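Local coordinates for protein 1-carboxybiuret hydrolase subunit AtzE (PDB 6C62) that hydrolyses 1-carboxybiuret to urea-1,3-dicarboxylate and ammonia, a step in the bacterial degradation of the herbicide atrazine, at residues Arg256-Phe264 with Ala285-Glu295; Val404-Ala414 with Ile426-Glu437. All blocks are in the same frame, centred on the assembly; numbering follows the deposited sequence.

Interaction 1: Arg256-Phe264 with Ala285-Glu295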
loop_
_atom_site.group_PDB
_atom_site.type_symbol
_atom_site.label_atom_id
_atom_site.label_comp_id
_atom_site.label_asym_id
_atom_site.label_seq_id
_atom_site.Cartn_x
_atom_site.Cartn_y
_atom_site.Cartn_z
ATOM N N ARG A 256 -15.707 5.874 28.903
ATOM C CA ARG A 256 -16.758 5.012 28.392
ATOM C C ARG A 256 -16.167 3.624 28.048
ATOM O O ARG A 256 -15.309 3.494 27.157
ATOM C CB ARG A 256 -17.478 5.686 27.214
ATOM C CG ARG A 256 -18.995 5.374 27.284
ATOM C CD ARG A 256 -19.861 5.912 26.127
ATOM N NE ARG A 256 -21.083 5.086 26.000
ATOM C CZ ARG A 256 -21.772 4.840 24.882
ATOM N NH1 ARG A 256 -21.412 5.351 23.712
ATOM N NH2 ARG A 256 -22.863 4.078 24.949
ATOM N N ILE A 257 -16.553 2.610 28.818
ATOM C CA ILE A 257 -15.943 1.279 28.686
ATOM C C ILE A 257 -17.028 0.295 28.334
ATOM O O ILE A 257 -18.041 0.228 29.002
ATOM C CB ILE A 257 -15.176 0.856 29.971
ATOM C CG1 ILE A 257 -14.273 2.003 30.466
ATOM C CG2 ILE A 257 -14.383 -0.462 29.770
ATOM C CD1 ILE A 257 -13.258 1.618 31.527
ATOM N N GLY A 258 -16.830 -0.465 27.275
ATOM C CA GLY A 258 -17.765 -1.468 26.841
ATOM C C GLY A 258 -17.201 -2.857 26.696
ATOM O O GLY A 258 -15.979 -3.055 26.654
ATOM N N VAL A 259 -18.110 -3.821 26.621
ATOM C CA VAL A 259 -17.786 -5.225 26.458
ATOM C C VAL A 259 -18.190 -5.677 25.060
ATOM O O VAL A 259 -19.350 -5.482 24.662
ATOM C CB VAL A 259 -18.567 -6.092 27.481
ATOM C CG1 VAL A 259 -18.227 -7.547 27.353
ATOM C CG2 VAL A 259 -18.281 -5.665 28.882
ATOM N N LEU A 260 -17.258 -6.277 24.302
ATOM C CA LEU A 260 -17.558 -6.686 22.929
ATOM C C LEU A 260 -18.440 -7.909 22.927
ATOM O O LEU A 260 -18.223 -8.795 23.708
ATOM C CB LEU A 260 -16.301 -6.953 22.101
ATOM C CG LEU A 260 -15.405 -5.743 21.848
ATOM C CD1 LEU A 260 -14.244 -6.142 20.966
ATOM C CD2 LEU A 260 -16.208 -4.630 21.182
ATOM N N GLY A 261 -19.450 -7.935 22.068
ATOM C CA GLY A 261 -20.303 -9.084 21.920
ATOM C C GLY A 261 -20.105 -9.731 20.579
ATOM O O GLY A 261 -19.046 -9.560 19.938
ATOM N N GLY A 262 -21.143 -10.431 20.143
ATOM C CA GLY A 262 -21.177 -11.143 18.861
ATOM C C GLY A 262 -19.996 -12.079 18.671
ATOM O O GLY A 262 -19.854 -13.014 19.449
ATOM N N TRP A 263 -19.147 -11.797 17.676
ATOM C CA TRP A 263 -17.953 -12.611 17.379
ATOM C C TRP A 263 -17.131 -12.902 18.645
ATOM O O TRP A 263 -16.655 -14.019 18.850
ATOM C CB TRP A 263 -17.054 -11.854 16.378
ATOM C CG TRP A 263 -15.736 -12.490 16.115
ATOM C CD1 TRP A 263 -14.546 -12.160 16.692
ATOM C CD2 TRP A 263 -15.460 -13.543 15.204
ATOM N NE1 TRP A 263 -13.543 -12.967 16.201
ATOM C CE2 TRP A 263 -14.084 -13.824 15.288
ATOM C CE3 TRP A 263 -16.240 -14.284 14.338
ATOM C CZ2 TRP A 263 -13.474 -14.830 14.519
ATOM C CZ3 TRP A 263 -15.631 -15.263 13.562
ATOM C CH2 TRP A 263 -14.271 -15.549 13.682
ATOM N N PHE A 264 -16.980 -11.886 19.479
ATOM C CA PHE A 264 -16.152 -11.962 20.666
ATOM C C PHE A 264 -16.801 -12.709 21.863
ATOM O O PHE A 264 -16.102 -13.024 22.865
ATOM C CB PHE A 264 -15.711 -10.578 21.072
ATOM C CG PHE A 264 -14.824 -9.923 20.071
ATOM C CD1 PHE A 264 -13.443 -10.145 20.103
ATOM C CD2 PHE A 264 -15.351 -9.140 19.052
ATOM C CE1 PHE A 264 -12.633 -9.543 19.155
ATOM C CE2 PHE A 264 -14.531 -8.545 18.099
ATOM C CZ PHE A 264 -13.182 -8.750 18.175
ATOM N N ALA A 285 -17.914 -1.606 33.229
ATOM C CA ALA A 285 -18.434 -1.730 31.872
ATOM C C ALA A 285 -19.627 -2.627 31.913
ATOM O O ALA A 285 -19.524 -3.748 32.405
ATOM C CB ALA A 285 -17.412 -2.355 30.946
ATOM N N SER A 286 -20.759 -2.149 31.409
ATOM C CA SER A 286 -21.991 -2.987 31.379
ATOM C C SER A 286 -22.630 -3.110 30.019
ATOM O O SER A 286 -23.276 -4.125 29.763
ATOM C CB SER A 286 -23.018 -2.483 32.361
ATOM O OG SER A 286 -23.133 -1.077 32.243
ATOM N N GLU A 287 -22.421 -2.133 29.137
ATOM C CA GLU A 287 -22.951 -2.187 27.788
ATOM C C GLU A 287 -22.209 -3.175 26.887
ATOM O O GLU A 287 -20.985 -3.224 26.899
ATOM C CB GLU A 287 -22.921 -0.820 27.169
ATOM C CG GLU A 287 -24.235 -0.091 27.286
ATOM C CD GLU A 287 -24.181 1.263 26.619
ATOM O OE1 GLU A 287 -24.374 1.305 25.365
ATOM O OE2 GLU A 287 -23.940 2.254 27.374
ATOM N N VAL A 288 -22.965 -3.957 26.133
ATOM C CA VAL A 288 -22.432 -4.870 25.122
ATOM C C VAL A 288 -22.362 -4.066 23.806
ATOM O O VAL A 288 -23.307 -3.389 23.437
ATOM C CB VAL A 288 -23.276 -6.136 25.023
ATOM C CG1 VAL A 288 -22.862 -6.993 23.834
ATOM C CG2 VAL A 288 -23.188 -6.934 26.322
ATOM N N VAL A 289 -21.223 -4.086 23.147
ATOM C CA VAL A 289 -20.945 -3.287 21.963
ATOM C C VAL A 289 -20.570 -4.274 20.813
ATOM O O VAL A 289 -19.825 -5.237 21.032
ATOM C CB VAL A 289 -19.715 -2.401 22.223
ATOM C CG1 VAL A 289 -19.306 -1.613 20.999
ATOM C CG2 VAL A 289 -19.966 -1.489 23.361
ATOM N N MET A 290 -21.073 -4.031 19.597
ATOM C CA MET A 290 -20.665 -4.837 18.438
ATOM C C MET A 290 -19.477 -4.171 17.734
ATOM O O MET A 290 -19.506 -3.013 17.429
ATOM C CB MET A 290 -21.829 -5.077 17.478
ATOM C CG MET A 290 -23.002 -5.754 18.233
ATOM S SD MET A 290 -22.567 -7.382 18.991
ATOM C CE MET A 290 -22.946 -8.341 17.519
ATOM N N TRP A 291 -18.433 -4.941 17.509
ATOM C CA TRP A 291 -17.278 -4.503 16.723
ATOM C C TRP A 291 -17.711 -4.620 15.257
ATOM O O TRP A 291 -18.362 -5.605 14.877
ATOM C CB TRP A 291 -16.109 -5.417 17.036
ATOM C CG TRP A 291 -14.797 -5.060 16.383
ATOM C CD1 TRP A 291 -14.376 -5.478 15.177
ATOM C CD2 TRP A 291 -13.739 -4.308 16.935
ATOM N NE1 TRP A 291 -13.124 -5.024 14.933
ATOM C CE2 TRP A 291 -12.711 -4.284 15.993
ATOM C CE3 TRP A 291 -13.556 -3.646 18.138
ATOM C CZ2 TRP A 291 -11.521 -3.645 16.202
ATOM C CZ3 TRP A 291 -12.359 -2.969 18.355
ATOM C CH2 TRP A 291 -11.345 -2.973 17.389
ATOM N N PRO A 292 -17.422 -3.608 14.432
ATOM C CA PRO A 292 -17.844 -3.732 13.025
ATOM C C PRO A 292 -17.137 -4.875 12.221
ATOM O O PRO A 292 -15.896 -4.977 12.221
ATOM C CB PRO A 292 -17.473 -2.350 12.466
ATOM C CG PRO A 292 -16.227 -1.999 13.228
ATOM C CD PRO A 292 -16.636 -2.381 14.633
ATOM N N ASP A 293 -17.915 -5.705 11.557
ATOM C CA ASP A 293 -17.422 -6.672 10.594
ATOM C C ASP A 293 -16.279 -7.533 11.141
ATOM O O ASP A 293 -15.282 -7.754 10.444
ATOM C CB ASP A 293 -16.896 -5.951 9.332
ATOM C CG ASP A 293 -17.980 -5.196 8.565
ATOM O OD1 ASP A 293 -19.163 -5.589 8.649
ATOM O OD2 ASP A 293 -17.641 -4.205 7.870
ATOM N N ALA A 294 -16.415 -8.051 12.342
ATOM C CA ALA A 294 -15.233 -8.670 13.025
ATOM C C ALA A 294 -14.758 -9.919 12.290
ATOM O O ALA A 294 -13.555 -10.097 12.095
ATOM C CB ALA A 294 -15.561 -9.004 14.460
ATOM N N GLU A 295 -15.695 -10.763 11.878
ATOM C CA GLU A 295 -15.339 -11.980 11.213
ATOM C C GLU A 295 -14.660 -11.682 9.838
ATOM O O GLU A 295 -13.773 -12.423 9.416
ATOM C CB GLU A 295 -16.563 -12.857 10.976
ATOM C CG GLU A 295 -16.229 -14.171 10.300
ATOM C CD GLU A 295 -17.403 -15.151 10.206
ATOM O OE1 GLU A 295 -18.580 -14.703 10.254
ATOM O OE2 GLU A 295 -17.106 -16.367 10.074
HETATM O O HOH W 1 -18.596 -7.859 17.861
#

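Interaction 2: Val404-Ala414 with Ile426-Glu437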
loop_
_atom_site.group_PDB
_atom_site.type_symbol
_atom_site.label_atom_id
_atom_site.label_comp_id
_atom_site.label_asym_id
_atom_site.label_seq_id
_atom_site.Cartn_x
_atom_site.Cartn_y
_atom_site.Cartn_z
ATOM N N VAL A 404 -8.560 -7.318 15.699
ATOM C CA VAL A 404 -8.169 -6.082 16.381
ATOM C C VAL A 404 -6.826 -5.516 15.896
ATOM O O VAL A 404 -6.698 -4.309 15.611
ATOM C CB VAL A 404 -8.118 -6.319 17.917
ATOM C CG1 VAL A 404 -7.698 -5.046 18.627
ATOM C CG2 VAL A 404 -9.469 -6.855 18.426
ATOM N N SER A 405 -5.835 -6.376 15.740
ATOM C CA SER A 405 -4.567 -5.976 15.147
ATOM C C SER A 405 -4.688 -5.524 13.676
ATOM O O SER A 405 -3.884 -4.758 13.212
ATOM C CB SER A 405 -3.520 -7.098 15.320
ATOM O OG SER A 405 -4.132 -8.321 15.118
ATOM N N PHE A 406 -5.732 -5.960 12.978
ATOM C CA PHE A 406 -5.895 -5.600 11.582
ATOM C C PHE A 406 -6.202 -4.088 11.412
ATOM O O PHE A 406 -5.770 -3.449 10.459
ATOM C CB PHE A 406 -6.976 -6.449 10.961
ATOM C CG PHE A 406 -7.047 -6.334 9.470
ATOM C CD1 PHE A 406 -5.897 -6.538 8.693
ATOM C CD2 PHE A 406 -8.222 -5.987 8.832
ATOM C CE1 PHE A 406 -5.931 -6.368 7.304
ATOM C CE2 PHE A 406 -8.240 -5.811 7.461
ATOM C CZ PHE A 406 -7.134 -6.059 6.697
ATOM N N ALA A 407 -6.949 -3.558 12.395
ATOM C CA ALA A 407 -7.182 -2.139 12.528
ATOM C C ALA A 407 -6.024 -1.411 13.191
ATOM O O ALA A 407 -5.968 -0.168 13.137
ATOM C CB ALA A 407 -8.458 -1.879 13.286
ATOM N N GLY A 408 -5.108 -2.130 13.860
ATOM C CA GLY A 408 -3.904 -1.497 14.423
ATOM C C GLY A 408 -4.153 -0.802 15.750
ATOM O O GLY A 408 -3.339 0.027 16.140
ATOM N N CYS A 409 -5.266 -1.141 16.451
ATOM C CA CYS A 409 -5.602 -0.519 17.723
ATOM C C CYS A 409 -4.682 -1.040 18.825
ATOM O O CYS A 409 -4.394 -2.226 18.856
ATOM C CB CYS A 409 -7.042 -0.879 18.118
ATOM S SG CYS A 409 -8.314 -0.243 17.050
ATOM N N PRO A 410 -4.270 -0.202 19.758
ATOM C CA PRO A 410 -3.449 -0.711 20.839
ATOM C C PRO A 410 -4.237 -1.579 21.832
ATOM O O PRO A 410 -5.442 -1.383 22.017
ATOM C CB PRO A 410 -2.917 0.572 21.518
ATOM C CG PRO A 410 -3.998 1.572 21.287
ATOM C CD PRO A 410 -4.532 1.229 19.891
ATOM N N VAL A 411 -3.544 -2.549 22.460
ATOM C CA VAL A 411 -4.166 -3.537 23.354
ATOM C C VAL A 411 -3.241 -3.861 24.475
ATOM O O VAL A 411 -2.078 -4.105 24.214
ATOM C CB VAL A 411 -4.469 -4.889 22.635
ATOM C CG1 VAL A 411 -5.062 -5.925 23.600
ATOM C CG2 VAL A 411 -5.369 -4.697 21.451
ATOM N N VAL A 412 -3.744 -3.830 25.714
ATOM C CA VAL A 412 -3.043 -4.457 26.872
ATOM C C VAL A 412 -3.753 -5.771 27.119
ATOM O O VAL A 412 -5.007 -5.840 27.194
ATOM C CB VAL A 412 -3.096 -3.600 28.109
ATOM C CG1 VAL A 412 -2.703 -4.356 29.382
ATOM C CG2 VAL A 412 -2.181 -2.432 27.966
ATOM N N ALA A 413 -2.947 -6.806 27.228
ATOM C CA ALA A 413 -3.402 -8.137 27.601
ATOM C C ALA A 413 -3.118 -8.353 29.102
ATOM O O ALA A 413 -1.979 -8.356 29.543
ATOM C CB ALA A 413 -2.748 -9.213 26.780
ATOM N N ALA A 414 -4.187 -8.368 29.869
ATOM C CA ALA A 414 -4.129 -8.446 31.325
ATOM C C ALA A 414 -4.388 -9.901 31.786
ATOM O O ALA A 414 -5.394 -10.499 31.393
ATOM C CB ALA A 414 -5.180 -7.534 31.928
ATOM N N ILE A 426 -6.051 -17.061 31.786
ATOM C CA ILE A 426 -6.562 -16.588 30.515
ATOM C C ILE A 426 -6.553 -15.077 30.537
ATOM O O ILE A 426 -6.777 -14.460 31.561
ATOM C CB ILE A 426 -7.926 -17.225 30.185
ATOM C CG1 ILE A 426 -8.188 -17.207 28.696
ATOM C CG2 ILE A 426 -9.022 -16.541 30.957
ATOM C CD1 ILE A 426 -9.340 -18.099 28.287
ATOM N N GLY A 427 -6.193 -14.459 29.415
ATOM C CA GLY A 427 -6.017 -13.034 29.372
ATOM C C GLY A 427 -7.252 -12.293 28.901
ATOM O O GLY A 427 -8.124 -12.873 28.205
ATOM N N VAL A 428 -7.303 -11.005 29.260
ATOM C CA VAL A 428 -8.307 -10.105 28.738
ATOM C C VAL A 428 -7.640 -9.008 27.911
ATOM O O VAL A 428 -6.663 -8.391 28.364
ATOM C CB VAL A 428 -9.139 -9.510 29.913
ATOM C CG1 VAL A 428 -8.338 -8.557 30.751
ATOM C CG2 VAL A 428 -10.319 -8.746 29.390
ATOM N N GLN A 429 -8.200 -8.728 26.729
ATOM C CA GLN A 429 -7.764 -7.595 25.896
ATOM C C GLN A 429 -8.481 -6.316 26.357
ATOM O O GLN A 429 -9.726 -6.278 26.425
ATOM C CB GLN A 429 -8.115 -7.823 24.424
ATOM C CG GLN A 429 -7.479 -9.037 23.773
ATOM C CD GLN A 429 -7.733 -9.093 22.274
ATOM O OE1 GLN A 429 -6.987 -8.474 21.498
ATOM N NE2 GLN A 429 -8.748 -9.865 21.839
ATOM N N LEU A 430 -7.696 -5.290 26.651
ATOM C CA LEU A 430 -8.191 -3.934 26.892
ATOM C C LEU A 430 -7.776 -3.108 25.675
ATOM O O LEU A 430 -6.583 -2.838 25.455
ATOM C CB LEU A 430 -7.577 -3.402 28.171
ATOM C CG LEU A 430 -7.742 -4.305 29.423
ATOM C CD1 LEU A 430 -6.882 -3.811 30.545
ATOM C CD2 LEU A 430 -9.171 -4.368 29.841
ATOM N N ILE A 431 -8.750 -2.777 24.833
ATOM C CA ILE A 431 -8.522 -2.269 23.473
ATOM C C ILE A 431 -8.913 -0.814 23.493
ATOM O O ILE A 431 -9.999 -0.468 23.977
ATOM C CB ILE A 431 -9.395 -2.980 22.430
ATOM C CG1 ILE A 431 -9.281 -4.493 22.564
ATOM C CG2 ILE A 431 -9.048 -2.579 21.017
ATOM C CD1 ILE A 431 -10.399 -5.294 21.960
ATOM N N ALA A 432 -8.065 0.034 22.942
ATOM C CA ALA A 432 -8.377 1.453 22.775
ATOM C C ALA A 432 -8.166 1.890 21.338
ATOM O O ALA A 432 -7.667 1.129 20.493
ATOM C CB ALA A 432 -7.503 2.277 23.726
ATOM N N ALA A 433 -8.555 3.139 21.045
ATOM C CA ALA A 433 -8.380 3.716 19.718
ATOM C C ALA A 433 -6.903 3.835 19.378
ATOM O O ALA A 433 -6.097 3.950 20.290
ATOM C CB ALA A 433 -9.013 5.105 19.669
ATOM N N PRO A 434 -6.547 3.870 18.071
ATOM C CA PRO A 434 -5.210 4.202 17.681
ATOM C C PRO A 434 -4.632 5.379 18.425
ATOM O O PRO A 434 -5.257 6.426 18.475
ATOM C CB PRO A 434 -5.314 4.496 16.177
ATOM C CG PRO A 434 -6.476 3.606 15.778
ATOM C CD PRO A 434 -7.452 3.759 16.907
ATOM N N TRP A 435 -3.430 5.179 18.957
ATOM C CA TRP A 435 -2.632 6.186 19.699
ATOM C C TRP A 435 -2.998 6.356 21.173
ATOM O O TRP A 435 -2.373 7.163 21.863
ATOM C CB TRP A 435 -2.502 7.542 18.956
ATOM C CG TRP A 435 -2.196 7.340 17.501
ATOM C CD1 TRP A 435 -2.970 7.690 16.464
ATOM C CD2 TRP A 435 -1.015 6.750 16.947
ATOM N NE1 TRP A 435 -2.360 7.403 15.294
ATOM C CE2 TRP A 435 -1.161 6.777 15.558
ATOM C CE3 TRP A 435 0.148 6.204 17.503
ATOM C CZ2 TRP A 435 -0.210 6.259 14.692
ATOM C CZ3 TRP A 435 1.104 5.673 16.641
ATOM C CH2 TRP A 435 0.929 5.732 15.245
ATOM N N ASN A 436 -3.911 5.548 21.665
ATOM C CA ASN A 436 -4.395 5.692 23.042
ATOM C C ASN A 436 -3.905 4.561 23.945
ATOM O O ASN A 436 -4.603 4.159 24.885
ATOM C CB ASN A 436 -5.947 5.740 23.053
ATOM C CG ASN A 436 -6.499 7.084 22.648
ATOM O OD1 ASN A 436 -5.770 8.009 22.459
ATOM N ND2 ASN A 436 -7.809 7.182 22.536
ATOM N N GLU A 437 -2.665 4.115 23.736
ATOM C CA GLU A 437 -2.006 3.130 24.621
ATOM C C GLU A 437 -2.160 3.493 26.105
ATOM O O GLU A 437 -2.366 2.594 26.917
ATOM C CB GLU A 437 -0.507 3.065 24.383
ATOM C CG GLU A 437 -0.036 2.353 23.115
ATOM C CD GLU A 437 -0.054 3.197 21.824
ATOM O OE1 GLU A 437 -0.791 4.226 21.709
ATOM O OE2 GLU A 437 0.643 2.786 20.884
#

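Interaction 1: Arg256-Phe264 with Ala285-Glu295
W263 lies across the start of helix 294-312. Its CB meets A294 CB at 3.7 Å, and the same methyl also touches CG and CD1. Farther along the ring, W263 CE3 faces E295 CB, and W263 CZ3 reaches E295 CG at 3.5 Å. With CG anti to the backbone N (chi1 173°), the indole is swung beneath E295, whose CA forms a CH-pi contact 4.2 Å from the centroid of the W263 six-membered ring; W263 NE1 bonds to L399 O. Cutting this residue back to an alanine is likely to leave the aliphatic part of E295 without its flat support and to take the indole N-H from L399 O. Next door, the edge of F264 points at the W291 indole in a T-shaped pair, planes at 68°, and L260 CD1 covers the centre of one F264 face. Glycines suit the bend: a CB on G261 would strike V288 CG1, one on G262 M290 CE. A water bridges G261 O and W291 N where the strands part. Before that, V259 N donates almost straight to E287 O (2.9 Å), and V259 O and V289 O accept V289 N and G261 N. This parallel ladder, with V259 packed under helix 270-283, is that of a beta-alpha-beta crossover.

Interaction 2: Val404-Ala414 with Ile426-Glu437
V412 and L430 form a hydrogen-bonded pair of an antiparallel hairpin: L430 N reaches V412 O at 2.8 Å, in the carbonyl plane, and V412 N returns to L430 O. A414 and V428 repeat the exchange, and A432 N donates to P410 O at 3.1 Å. As a proline, P410 has no N-H with which to answer, and A432 O is left buried without a polar partner; P410 CD and C409 CB pack against it instead, the latter at 3.2 Å. P410 CD also rests on A433 O, and P410 CB meets E437 CG at 3.7 Å. Beta-branched V411 and I431 suit the extended strands and lie side by side, pointing the same way. V411 CG1, anti to its own N (chi1 178°), touches Q429 CB where the two side chains cross, and V404 and I431 meet tip to tip, CG1 to CG2 at 3.7 Å. A second shell holds the polar ends: the Q429 amide bonds R176, P370 O and L400 O, while E437 pairs with R193 and T190 N. P434 suits the second position of the type II turn from A433 to N436, which leads into helix 437-449. That helix covers V412 and L430, helix 176-182 covers V411 and A413, and strands 185-188 and 366-370 flank the hairpin.

Counting from the N terminus, interaction 1 closes first: the chain leaves strand 257-260, runs through helix 270-283 and returns at 288-289, the outermost strand on that side within this chain. Helices 294-312 to 340-360 and strand 366-370 follow before interaction 2 closes the short loop of its hairpin. The two are thus in series, neither enclosing nor crossing the other. Strand 366-370 lies between 257-260 and 426-432, joining both contacts into one mixed sheet. They also touch directly: L260 CD1 packs 4.1 Å from I431 CD1, and W291 CH2 lies against C409 SG. The sheet's edge is thereby tied to its interior, where A413 sits about 11 Å, side chain to side chain, from the probable nucleophile S174.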